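Local coordinates for protein KLLA0E08119p (Kluyveromyces lactis, PDB 3VA7) that probably carboxylates urea to urea-1-carboxylate with ATP, bicarbonate and a bound biotin, as the urea carboxylase portion of a longer bifunctional urea-degrading protein, at residues K265-T270 with I364-Y369; E325-E330 with K415-G420; F700-I705 with I745-G750; G734-T739 with C758-A763. All coordinates share one frame; numbering follows the deposited sequence.

Interaction 1. Residues K265-T270 with I364-Y369. With GOL (glycerol), chain E.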
# COMPACT_ATOMS: atom_id res chain seq x y z
N LYS A 265 -13.07 -12.52 -26.83
CA LYS A 265 -12.86 -13.89 -26.36
C LYS A 265 -12.39 -13.89 -24.90
O LYS A 265 -11.68 -12.96 -24.51
CB LYS A 265 -11.91 -14.61 -27.30
CG LYS A 265 -12.40 -14.50 -28.74
CD LYS A 265 -11.73 -15.53 -29.65
CE LYS A 265 -10.57 -14.93 -30.35
NZ LYS A 265 -10.42 -15.51 -31.71
N VAL A 266 -12.85 -14.87 -24.10
CA VAL A 266 -12.40 -14.98 -22.70
C VAL A 266 -11.89 -16.37 -22.37
O VAL A 266 -10.90 -16.48 -21.63
CB VAL A 266 -13.41 -14.48 -21.57
CG1 VAL A 266 -14.45 -13.53 -22.10
CG2 VAL A 266 -14.10 -15.60 -20.91
N ILE A 267 -12.54 -17.40 -22.91
CA ILE A 267 -12.03 -18.77 -22.78
C ILE A 267 -12.00 -19.52 -24.11
O ILE A 267 -12.97 -19.50 -24.88
CB ILE A 267 -12.82 -19.61 -21.71
CG1 ILE A 267 -12.35 -19.28 -20.31
CG2 ILE A 267 -12.69 -21.13 -21.91
CD1 ILE A 267 -13.40 -18.57 -19.51
N GLU A 268 -10.87 -20.20 -24.35
CA GLU A 268 -10.73 -21.02 -25.55
C GLU A 268 -10.28 -22.42 -25.20
O GLU A 268 -9.69 -22.64 -24.15
CB GLU A 268 -9.77 -20.37 -26.54
CG GLU A 268 -9.93 -18.85 -26.68
CD GLU A 268 -9.00 -18.04 -25.74
OE1 GLU A 268 -8.21 -18.61 -24.95
OE2 GLU A 268 -9.06 -16.79 -25.80
N GLU A 269 -10.55 -23.36 -26.09
CA GLU A 269 -10.21 -24.77 -25.90
C GLU A 269 -9.91 -25.56 -27.21
O GLU A 269 -10.32 -25.20 -28.31
CB GLU A 269 -11.36 -25.49 -25.15
CG GLU A 269 -12.61 -25.74 -26.01
CD GLU A 269 -13.67 -26.53 -25.22
OE1 GLU A 269 -14.86 -26.05 -25.10
OE2 GLU A 269 -13.27 -27.63 -24.73
N THR A 270 -9.22 -26.68 -27.03
CA THR A 270 -8.84 -27.57 -28.09
C THR A 270 -8.75 -28.97 -27.47
O THR A 270 -8.35 -29.12 -26.30
CB THR A 270 -7.51 -27.10 -28.79
OG1 THR A 270 -7.42 -27.65 -30.10
CG2 THR A 270 -6.26 -27.52 -28.03
N ILE A 364 -6.93 -26.00 -22.36
CA ILE A 364 -7.77 -24.82 -22.26
C ILE A 364 -7.09 -23.60 -21.63
O ILE A 364 -6.16 -23.71 -20.84
CB ILE A 364 -9.23 -25.11 -21.74
CG1 ILE A 364 -9.66 -23.99 -20.83
CG2 ILE A 364 -9.54 -26.60 -21.16
CD1 ILE A 364 -10.64 -23.11 -21.54
N GLU A 365 -7.55 -22.43 -22.06
CA GLU A 365 -6.92 -21.15 -21.76
C GLU A 365 -7.98 -20.21 -21.22
O GLU A 365 -9.08 -20.15 -21.76
CB GLU A 365 -6.29 -20.52 -23.02
CG GLU A 365 -5.83 -19.11 -22.78
CD GLU A 365 -5.11 -18.48 -23.96
OE1 GLU A 365 -3.86 -18.47 -23.95
OE2 GLU A 365 -5.79 -17.98 -24.88
N ALA A 366 -7.66 -19.47 -20.16
CA ALA A 366 -8.54 -18.42 -19.64
C ALA A 366 -7.74 -17.12 -19.66
O ALA A 366 -6.53 -17.09 -19.38
CB ALA A 366 -9.01 -18.75 -18.19
N ARG A 367 -8.42 -16.03 -20.01
CA ARG A 367 -7.71 -14.77 -20.13
C ARG A 367 -7.95 -13.89 -18.91
O ARG A 367 -9.05 -13.34 -18.74
CB ARG A 367 -8.21 -14.06 -21.37
CG ARG A 367 -8.18 -14.84 -22.67
CD ARG A 367 -8.12 -13.81 -23.82
NE ARG A 367 -8.12 -14.39 -25.15
CZ ARG A 367 -8.20 -13.67 -26.27
NH1 ARG A 367 -8.28 -12.35 -26.20
NH2 ARG A 367 -8.20 -14.26 -27.44
N LEU A 368 -6.93 -13.73 -18.08
CA LEU A 368 -7.01 -12.83 -16.93
C LEU A 368 -6.81 -11.40 -17.36
O LEU A 368 -5.72 -11.03 -17.80
CB LEU A 368 -5.98 -13.19 -15.86
CG LEU A 368 -6.10 -12.53 -14.46
CD1 LEU A 368 -7.18 -13.19 -13.59
CD2 LEU A 368 -4.74 -12.53 -13.71
N TYR A 369 -7.87 -10.60 -17.20
CA TYR A 369 -7.88 -9.16 -17.50
C TYR A 369 -7.96 -8.29 -16.23
O TYR A 369 -8.68 -8.63 -15.27
CB TYR A 369 -9.10 -8.81 -18.37
CG TYR A 369 -8.99 -9.25 -19.83
CD1 TYR A 369 -8.27 -8.48 -20.74
CD2 TYR A 369 -9.65 -10.39 -20.30
CE1 TYR A 369 -8.15 -8.85 -22.07
CE2 TYR A 369 -9.54 -10.77 -21.63
CZ TYR A 369 -8.79 -9.98 -22.52
OH TYR A 369 -8.61 -10.29 -23.86
C1 GOL E . -8.99 -12.23 -32.17
O1 GOL E . -9.95 -12.82 -33.02
C2 GOL E . -7.73 -13.09 -31.89
O2 GOL E . -7.88 -14.00 -30.82
C3 GOL E . -6.57 -12.20 -31.45
O3 GOL E . -5.36 -12.92 -31.55
O HOH W 1 -10.97 -10.12 -25.20
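Arg367 turns its CG anti to its own carbonyl carbon (chi1 -53°) and then runs extended to NE, while Glu268 folds at chi2 (93°), and the two side chains cross at about a right angle. The salt bridge that results is gripped mainly by NE of Arg367, 2.7 Å from OE2 of Glu268; NH2 adds a weak second bond to the same oxygen. Both nitrogens use OE2 and the planes stand 43° apart, so this is not the flat, two-oxygen pairing. CB of Lys265 lies over the rim of one face of the guanidinium, 3.7 Å from NH2 of Arg367. At the edge, in plane, NH1 of Arg367 donates to OH of Tyr369 at 3.1 Å, and a water joins that hydroxyl to the carbonyl O of Lys265. The strands themselves pair antiparallel: N of Arg367 bonds to O of Val266 at 3.0 Å, and Glu268 faces Glu365 as a hydrogen-bonded pair. A leucine in place of Arg367 would probably leave Glu268 OE2 without its charged mate and remove the NH1 bond to Tyr369 OH, leaving that hydroxyl to its water. Glu325 binds NH2 of Arg367 and NZ of Lys265 in salt bridges. A glycerol, probably from the crystallisation liquor, is held by NZ of Lys265 and by Arg321, Val324 and Glu325, consistent with a pocket in this biotin carboxylase part, perhaps its active site. Carboxylates of Glu268 and Glu325 thus alternate with the two cations, balancing their charge and probably fixing the guanidinium's rotation.

Interaction 2. Residues E325-E330 with K415-G420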
# COMPACT_ATOMS: atom_id res chain seq x y z
N GLU A 325 -4.84 -16.92 -28.50
CA GLU A 325 -5.08 -18.30 -28.02
C GLU A 325 -4.13 -19.38 -28.49
O GLU A 325 -4.39 -20.57 -28.18
CB GLU A 325 -6.52 -18.79 -28.29
CG GLU A 325 -6.95 -18.71 -29.73
CD GLU A 325 -7.57 -17.36 -30.12
OE1 GLU A 325 -7.17 -16.31 -29.58
OE2 GLU A 325 -8.49 -17.35 -30.98
N HIS A 326 -3.10 -19.02 -29.24
CA HIS A 326 -2.19 -20.02 -29.85
C HIS A 326 -1.59 -21.02 -28.84
O HIS A 326 -1.24 -22.15 -29.23
CB HIS A 326 -1.05 -19.36 -30.66
CG HIS A 326 0.07 -18.84 -29.80
ND1 HIS A 326 -0.00 -17.63 -29.14
CD2 HIS A 326 1.28 -19.37 -29.47
CE1 HIS A 326 1.10 -17.44 -28.44
NE2 HIS A 326 1.90 -18.48 -28.62
N PRO A 327 -1.43 -20.62 -27.57
CA PRO A 327 -0.81 -21.63 -26.67
C PRO A 327 -1.58 -22.91 -26.45
O PRO A 327 -0.95 -23.92 -26.16
CB PRO A 327 -0.67 -20.89 -25.34
CG PRO A 327 -0.64 -19.37 -25.71
CD PRO A 327 -1.56 -19.30 -26.93
N ILE A 328 -2.90 -22.95 -26.61
CA ILE A 328 -3.55 -24.25 -26.36
C ILE A 328 -3.15 -25.30 -27.41
O ILE A 328 -2.88 -26.50 -27.08
CB ILE A 328 -5.07 -24.16 -26.18
CG1 ILE A 328 -5.76 -23.59 -27.41
CG2 ILE A 328 -5.40 -23.33 -24.95
CD1 ILE A 328 -7.24 -23.68 -27.33
N THR A 329 -3.05 -24.83 -28.66
CA THR A 329 -2.52 -25.61 -29.77
C THR A 329 -1.11 -26.15 -29.45
O THR A 329 -0.79 -27.34 -29.70
CB THR A 329 -2.53 -24.73 -31.07
OG1 THR A 329 -3.88 -24.32 -31.36
CG2 THR A 329 -2.00 -25.48 -32.25
N GLU A 330 -0.28 -25.28 -28.87
CA GLU A 330 1.10 -25.70 -28.48
C GLU A 330 1.10 -26.80 -27.39
O GLU A 330 2.01 -27.62 -27.31
CB GLU A 330 1.96 -24.50 -28.05
CG GLU A 330 2.25 -23.50 -29.17
CD GLU A 330 3.19 -22.36 -28.77
OE1 GLU A 330 3.44 -22.17 -27.54
OE2 GLU A 330 3.72 -21.65 -29.69
N LYS A 415 -2.37 -15.20 -19.24
CA LYS A 415 -3.17 -16.20 -19.90
C LYS A 415 -2.78 -17.46 -19.17
O LYS A 415 -1.58 -17.79 -19.03
CB LYS A 415 -2.84 -16.28 -21.37
CG LYS A 415 -3.29 -15.09 -22.12
CD LYS A 415 -3.10 -15.29 -23.61
CE LYS A 415 -1.64 -15.27 -24.01
NZ LYS A 415 -1.39 -15.80 -25.35
N ILE A 416 -3.81 -18.13 -18.65
CA ILE A 416 -3.65 -19.28 -17.81
C ILE A 416 -4.03 -20.51 -18.62
O ILE A 416 -5.18 -20.65 -19.01
CB ILE A 416 -4.51 -19.12 -16.54
CG1 ILE A 416 -3.95 -17.95 -15.74
CG2 ILE A 416 -4.47 -20.37 -15.67
CD1 ILE A 416 -4.98 -17.08 -15.13
N ILE A 417 -3.03 -21.33 -18.88
CA ILE A 417 -3.16 -22.48 -19.77
C ILE A 417 -2.85 -23.88 -19.13
O ILE A 417 -1.75 -24.17 -18.60
CB ILE A 417 -2.28 -22.27 -21.00
CG1 ILE A 417 -2.56 -20.87 -21.55
CG2 ILE A 417 -2.46 -23.36 -22.05
CD1 ILE A 417 -1.27 -20.13 -21.91
N VAL A 418 -3.83 -24.75 -19.30
CA VAL A 418 -3.87 -26.04 -18.65
C VAL A 418 -3.94 -27.19 -19.71
O VAL A 418 -4.53 -27.00 -20.79
CB VAL A 418 -5.09 -25.96 -17.73
CG1 VAL A 418 -6.12 -26.99 -18.01
CG2 VAL A 418 -4.65 -25.87 -16.30
N HIS A 419 -3.31 -28.33 -19.44
CA HIS A 419 -3.18 -29.45 -20.41
C HIS A 419 -3.61 -30.68 -19.68
O HIS A 419 -2.94 -31.11 -18.72
CB HIS A 419 -1.72 -29.70 -20.84
CG HIS A 419 -1.59 -30.66 -21.99
ND1 HIS A 419 -0.40 -31.29 -22.31
CD2 HIS A 419 -2.51 -31.09 -22.89
CE1 HIS A 419 -0.59 -32.06 -23.38
NE2 HIS A 419 -1.87 -31.96 -23.74
N GLY A 420 -4.74 -31.24 -20.10
CA GLY A 420 -5.25 -32.46 -19.49
C GLY A 420 -5.36 -33.61 -20.46
O GLY A 420 -5.24 -33.43 -21.69
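Pro327, at the start of helix 326-333, meets two side chains of strand 415-420, each crossing it at about a right angle. Ile417 sets CG1 anti to its carbonyl carbon, which carries CD1 forward to the pyrrolidine ring, 3.6 Å from CB of Pro327 and a little farther from CG. Lys415 leaves the strand on the same side; its chain is bent at chi3 (-71°), and the ammonium ends beside the other part of the ring, with NZ 3.7 Å from CG of Pro327. The next residue, Ile328, places CG1 between the backbone N and the carbonyl carbon (chi1 60°). Its other branch then faces the strand, and CG2 of Ile328 meets CG2 of Ile417 at 4.1 Å. Helix and strand run in nearly the same direction, 25° apart, with their axes 8.8 Å from each other at closest approach. His326 stands beside Lys415, but its ring is held elsewhere, by Gln323 O at ND1 and by Arg45 at NE2. Strand 394-397 flanks the same cluster through Arg394 and Asp396. No hydrogen bond links the two segments of this buried seam in the biotin carboxylase part: Pro327, Ile328 and Ile417 join by apolar packing, and Lys415 lies alongside. Its ammonium donates instead to O of Val324, with Glu365 as a long, weak ionic partner; together these probably ease the burial of the charge beside the start of a helix.

Interaction 3. Residues F700-I705 with I745-G750. With BTI (5-(hexahydro-2-oxo-1H-thieno[3,4-D]imidazol-6-yl)pentanal), chain B.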
# COMPACT_ATOMS: atom_id res chain seq x y z
N PHE A 700 -3.70 8.78 13.52
CA PHE A 700 -2.30 8.87 13.92
C PHE A 700 -2.25 9.24 15.38
O PHE A 700 -1.24 8.97 16.07
CB PHE A 700 -1.42 9.88 13.11
CG PHE A 700 -1.59 9.82 11.61
CD1 PHE A 700 -1.56 10.98 10.87
CD2 PHE A 700 -1.78 8.62 10.95
CE1 PHE A 700 -1.69 10.96 9.49
CE2 PHE A 700 -1.95 8.59 9.54
CZ PHE A 700 -1.90 9.76 8.83
N GLY A 701 -3.32 9.89 15.86
CA GLY A 701 -3.31 10.43 17.20
C GLY A 701 -4.31 11.55 17.36
O GLY A 701 -4.70 12.18 16.41
N VAL A 702 -4.72 11.78 18.60
CA VAL A 702 -5.80 12.67 18.92
C VAL A 702 -5.22 13.84 19.66
O VAL A 702 -4.72 13.70 20.74
CB VAL A 702 -6.91 11.93 19.69
CG1 VAL A 702 -7.91 12.89 20.34
CG2 VAL A 702 -7.63 10.94 18.70
N ARG A 703 -5.24 15.00 19.02
CA ARG A 703 -4.59 16.19 19.57
C ARG A 703 -5.47 16.91 20.67
O ARG A 703 -6.71 16.90 20.62
CB ARG A 703 -4.19 17.09 18.40
CG ARG A 703 -3.59 18.43 18.75
CD ARG A 703 -2.20 18.28 19.36
NE ARG A 703 -1.20 17.94 18.35
CZ ARG A 703 0.11 17.88 18.60
NH1 ARG A 703 0.57 18.09 19.83
NH2 ARG A 703 0.95 17.59 17.63
N LEU A 704 -4.82 17.50 21.67
CA LEU A 704 -5.57 18.02 22.85
C LEU A 704 -5.28 19.49 23.06
O LEU A 704 -4.16 19.95 22.79
CB LEU A 704 -5.21 17.24 24.13
CG LEU A 704 -5.49 15.72 24.11
CD1 LEU A 704 -5.01 15.05 25.36
CD2 LEU A 704 -6.95 15.37 23.87
N ILE A 705 -6.28 20.23 23.53
CA ILE A 705 -6.08 21.61 23.91
C ILE A 705 -6.27 21.69 25.42
O ILE A 705 -7.28 21.23 25.95
CB ILE A 705 -7.10 22.57 23.20
CG1 ILE A 705 -7.06 22.38 21.65
CG2 ILE A 705 -6.77 24.03 23.55
CD1 ILE A 705 -8.41 22.60 20.90
N ILE A 745 -2.67 12.21 21.93
CA ILE A 745 -2.72 10.83 22.27
C ILE A 745 -2.36 9.93 21.10
O ILE A 745 -3.09 9.89 20.11
CB ILE A 745 -4.10 10.41 22.80
CG1 ILE A 745 -4.55 11.35 23.94
CG2 ILE A 745 -4.05 8.91 23.26
CD1 ILE A 745 -6.01 11.20 24.19
N ILE A 746 -1.28 9.15 21.27
CA ILE A 746 -0.79 8.16 20.30
C ILE A 746 -1.78 6.99 20.11
O ILE A 746 -1.97 6.19 21.01
CB ILE A 746 0.67 7.63 20.70
CG1 ILE A 746 1.63 8.77 21.07
CG2 ILE A 746 1.29 6.80 19.61
CD1 ILE A 746 1.72 9.75 20.00
N THR A 747 -2.37 6.86 18.94
CA THR A 747 -3.37 5.81 18.77
C THR A 747 -2.91 4.73 17.78
O THR A 747 -1.75 4.70 17.40
CB THR A 747 -4.68 6.46 18.31
OG1 THR A 747 -4.41 7.27 17.11
CG2 THR A 747 -5.31 7.32 19.50
N CYS A 748 -3.80 3.86 17.33
CA CYS A 748 -3.37 2.66 16.58
C CYS A 748 -2.67 2.84 15.22
O CYS A 748 -2.05 1.91 14.74
CB CYS A 748 -4.50 1.64 16.45
SG CYS A 748 -5.89 2.31 15.49
N ASP A 749 -2.81 3.99 14.57
CA ASP A 749 -1.97 4.29 13.37
C ASP A 749 -0.80 5.19 13.72
O ASP A 749 -0.31 5.92 12.86
CB ASP A 749 -2.75 4.94 12.27
CG ASP A 749 -3.54 3.94 11.45
OD1 ASP A 749 -3.32 2.69 11.64
OD2 ASP A 749 -4.40 4.42 10.65
N GLY A 750 -0.36 5.14 14.97
CA GLY A 750 0.48 6.20 15.52
C GLY A 750 1.98 5.96 15.52
O GLY A 750 2.43 4.85 15.18
C11 BTI B . -1.25 13.86 14.84
O11 BTI B . -0.69 14.93 14.42
C10 BTI B . -0.54 12.74 15.66
C9 BTI B . 0.95 13.05 15.81
C8 BTI B . 1.70 12.22 16.84
C7 BTI B . 3.02 12.84 17.35
C2 BTI B . 3.96 13.32 16.27
S1 BTI B . 4.46 12.03 15.16
C6 BTI B . 5.94 12.84 14.68
C5 BTI B . 6.36 13.77 15.80
N3 BTI B . 7.37 13.00 16.48
C3 BTI B . 6.95 12.60 17.65
O3 BTI B . 7.70 11.91 18.49
N2 BTI B . 5.72 12.99 17.90
C4 BTI B . 5.25 13.89 16.85
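N of Ile745 donates to O of Val702 at 2.8 Å, a nearly straight bond (166°), and N of Val702 returns one to O of Ile745 at 2.9 Å. This is a hydrogen-bonded antiparallel pair between strands 701-705 and 742-746 of the carboxyltransferase part, and a type I beta turn from Thr747 to Gly750 follows it. On the face carrying Val702 and Ile745, CD1 of Leu704 rests against CG1 of Ile745 at 4.0 Å, and Phe781 of strand 778-783 touches both side chains. Gly701 has backbone angles that a side chain could not tolerate. The turn packs on Phe700: with CG anti to the carbonyl carbon (chi1 -46°), the ring brings CD2 to 3.6 Å from O of Asp749, approached obliquely. The carboxylate of Asp749 is tied to Arg699 and Ser506, and OG1 of Thr747 bonds to Arg699 O, so the turn is fastened to the residue just before Phe700. Phe700 and Gly701 also belong to the biotin pocket, where C10 of the biotin tail lies 3.9 Å from both O of Phe700 and CA of Gly701.

Interaction 4. Residues G734-T739 with C758-A763. With BTI (5-(hexahydro-2-oxo-1H-thieno[3,4-D]imidazol-6-yl)pentanal), chain B.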
# COMPACT_ATOMS: atom_id res chain seq x y z
N GLY A 734 -1.06 4.59 23.29
CA GLY A 734 -1.89 5.26 24.23
C GLY A 734 -1.14 6.38 24.92
O GLY A 734 -1.73 7.12 25.72
N ALA A 735 0.16 6.52 24.65
CA ALA A 735 0.97 7.50 25.38
C ALA A 735 0.47 8.92 25.12
O ALA A 735 -0.11 9.24 24.02
CB ALA A 735 2.43 7.40 24.99
N ILE A 736 0.68 9.79 26.09
CA ILE A 736 0.23 11.17 25.90
C ILE A 736 1.51 11.95 25.68
O ILE A 736 2.26 12.23 26.59
CB ILE A 736 -0.67 11.63 27.06
CG1 ILE A 736 -1.93 10.76 27.08
CG2 ILE A 736 -1.16 13.01 26.90
CD1 ILE A 736 -2.65 10.82 28.43
N ASN A 737 1.78 12.24 24.41
CA ASN A 737 3.07 12.74 23.93
C ASN A 737 3.00 14.24 23.83
O ASN A 737 2.09 14.78 23.18
CB ASN A 737 3.28 12.14 22.53
CG ASN A 737 4.66 12.42 21.93
OD1 ASN A 737 4.74 12.70 20.76
ND2 ASN A 737 5.73 12.28 22.70
N PHE A 738 3.97 14.90 24.46
CA PHE A 738 4.06 16.34 24.46
C PHE A 738 4.96 16.84 23.29
O PHE A 738 6.19 17.01 23.44
CB PHE A 738 4.54 16.85 25.83
CG PHE A 738 3.42 17.13 26.80
CD1 PHE A 738 2.92 16.13 27.63
CD2 PHE A 738 2.83 18.39 26.88
CE1 PHE A 738 1.83 16.38 28.48
CE2 PHE A 738 1.77 18.64 27.73
CZ PHE A 738 1.27 17.64 28.53
N THR A 739 4.35 17.11 22.13
CA THR A 739 5.13 17.55 20.96
C THR A 739 5.32 19.02 21.16
O THR A 739 4.48 19.81 20.75
CB THR A 739 4.38 17.31 19.64
OG1 THR A 739 3.21 18.15 19.61
CG2 THR A 739 3.96 15.85 19.52
N CYS A 758 6.63 11.70 27.12
CA CYS A 758 5.23 11.26 27.26
C CYS A 758 4.88 11.31 28.74
O CYS A 758 5.66 10.82 29.60
CB CYS A 758 5.06 9.84 26.77
SG CYS A 758 5.19 9.59 24.96
N GLN A 759 3.71 11.83 29.08
CA GLN A 759 3.38 12.10 30.47
C GLN A 759 2.79 10.86 31.11
O GLN A 759 3.21 10.46 32.20
CB GLN A 759 2.46 13.33 30.55
CG GLN A 759 1.56 13.44 31.75
CD GLN A 759 2.28 13.80 33.04
OE1 GLN A 759 3.20 14.61 33.06
NE2 GLN A 759 1.85 13.20 34.13
N ALA A 760 1.84 10.24 30.44
CA ALA A 760 1.01 9.15 30.97
C ALA A 760 0.61 8.33 29.75
O ALA A 760 0.88 8.78 28.62
CB ALA A 760 -0.21 9.71 31.66
N VAL A 761 -0.01 7.15 29.96
CA VAL A 761 -0.47 6.31 28.87
C VAL A 761 -1.87 5.73 29.16
O VAL A 761 -2.08 5.02 30.17
CB VAL A 761 0.48 5.10 28.62
CG1 VAL A 761 -0.04 4.28 27.45
CG2 VAL A 761 1.99 5.56 28.44
N VAL A 762 -2.81 6.02 28.26
CA VAL A 762 -4.14 5.53 28.33
C VAL A 762 -4.06 4.01 28.47
O VAL A 762 -3.20 3.34 27.80
CB VAL A 762 -4.90 5.93 27.05
CG1 VAL A 762 -6.27 5.27 27.03
CG2 VAL A 762 -5.00 7.47 26.95
N ALA A 763 -4.92 3.44 29.34
CA ALA A 763 -4.79 2.02 29.62
C ALA A 763 -5.28 1.27 28.43
O ALA A 763 -6.17 1.70 27.78
CB ALA A 763 -5.54 1.60 30.88
C11 BTI B . -1.25 13.86 14.84
O11 BTI B . -0.69 14.93 14.42
C10 BTI B . -0.54 12.74 15.66
C9 BTI B . 0.95 13.05 15.81
C8 BTI B . 1.70 12.22 16.84
C7 BTI B . 3.02 12.84 17.35
C2 BTI B . 3.96 13.32 16.27
S1 BTI B . 4.46 12.03 15.16
C6 BTI B . 5.94 12.84 14.68
C5 BTI B . 6.36 13.77 15.80
N3 BTI B . 7.37 13.00 16.48
C3 BTI B . 6.95 12.60 17.65
O3 BTI B . 7.70 11.91 18.49
N2 BTI B . 5.72 12.99 17.90
C4 BTI B . 5.25 13.89 16.85
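Gly734 offers its carbonyl O to N of Val762 at 3.0 Å. Ala735, opposite Val761, presses CB against SG of Cys758 at 3.5 Å. Ile736 then bonds both ways: its N reaches O of Ala760 at 2.7 Å and its O accepts from N of Gln759 at 2.9 Å. Between Ala735 and Asn737 the register slips by one residue, a beta bulge that puts Asn737 across from Cys758. Asn737 extends CG anti to its backbone N (chi1 -173°), and OD1 takes N2 of the biotin ureido ring at 3.0 Å. Its ND2 lies beside SG of Cys758 and makes a weak bond to Val757 O. Were an alanine here, biotin N2 would probably lose this acceptor and the ureido ring would be freer to shift. Phe738 meets CB of Gln759 with its ring edge, CE1 3.7 Å away, while Thr739 lays CG2 against biotin C4 at 3.6 Å. The pair runs through the carboxyltransferase sheet, strand 742-746 bonding to the far side of 735-739, strand 662-669 touching Ile736, Ala760 and Val762, and helix 680-688 packing on Phe738 and Gln759.

Overall arrangement
From the N terminus, interaction 1 opens first and joins 265-270 to 364-369; interaction 2 starts at 325-330, inside that loop, and closes at 415-420 beyond it, so the two cross. They share the antiparallel sheet of the biotin carboxylase part, where strands 362-372 and 412-420 are neighbours, and a salt bridge from Glu325 to Lys265 joins them directly. Far along the chain, interactions 3 and 4 cross likewise: 734-739 lies within the loop from 700-705 to 745-750 and pairs onward with 758-763. Both line the biotin pocket of the carboxyltransferase part, with Arg703 bonded to Thr739. The centres of interactions 1 and 3 are about 51 Å apart.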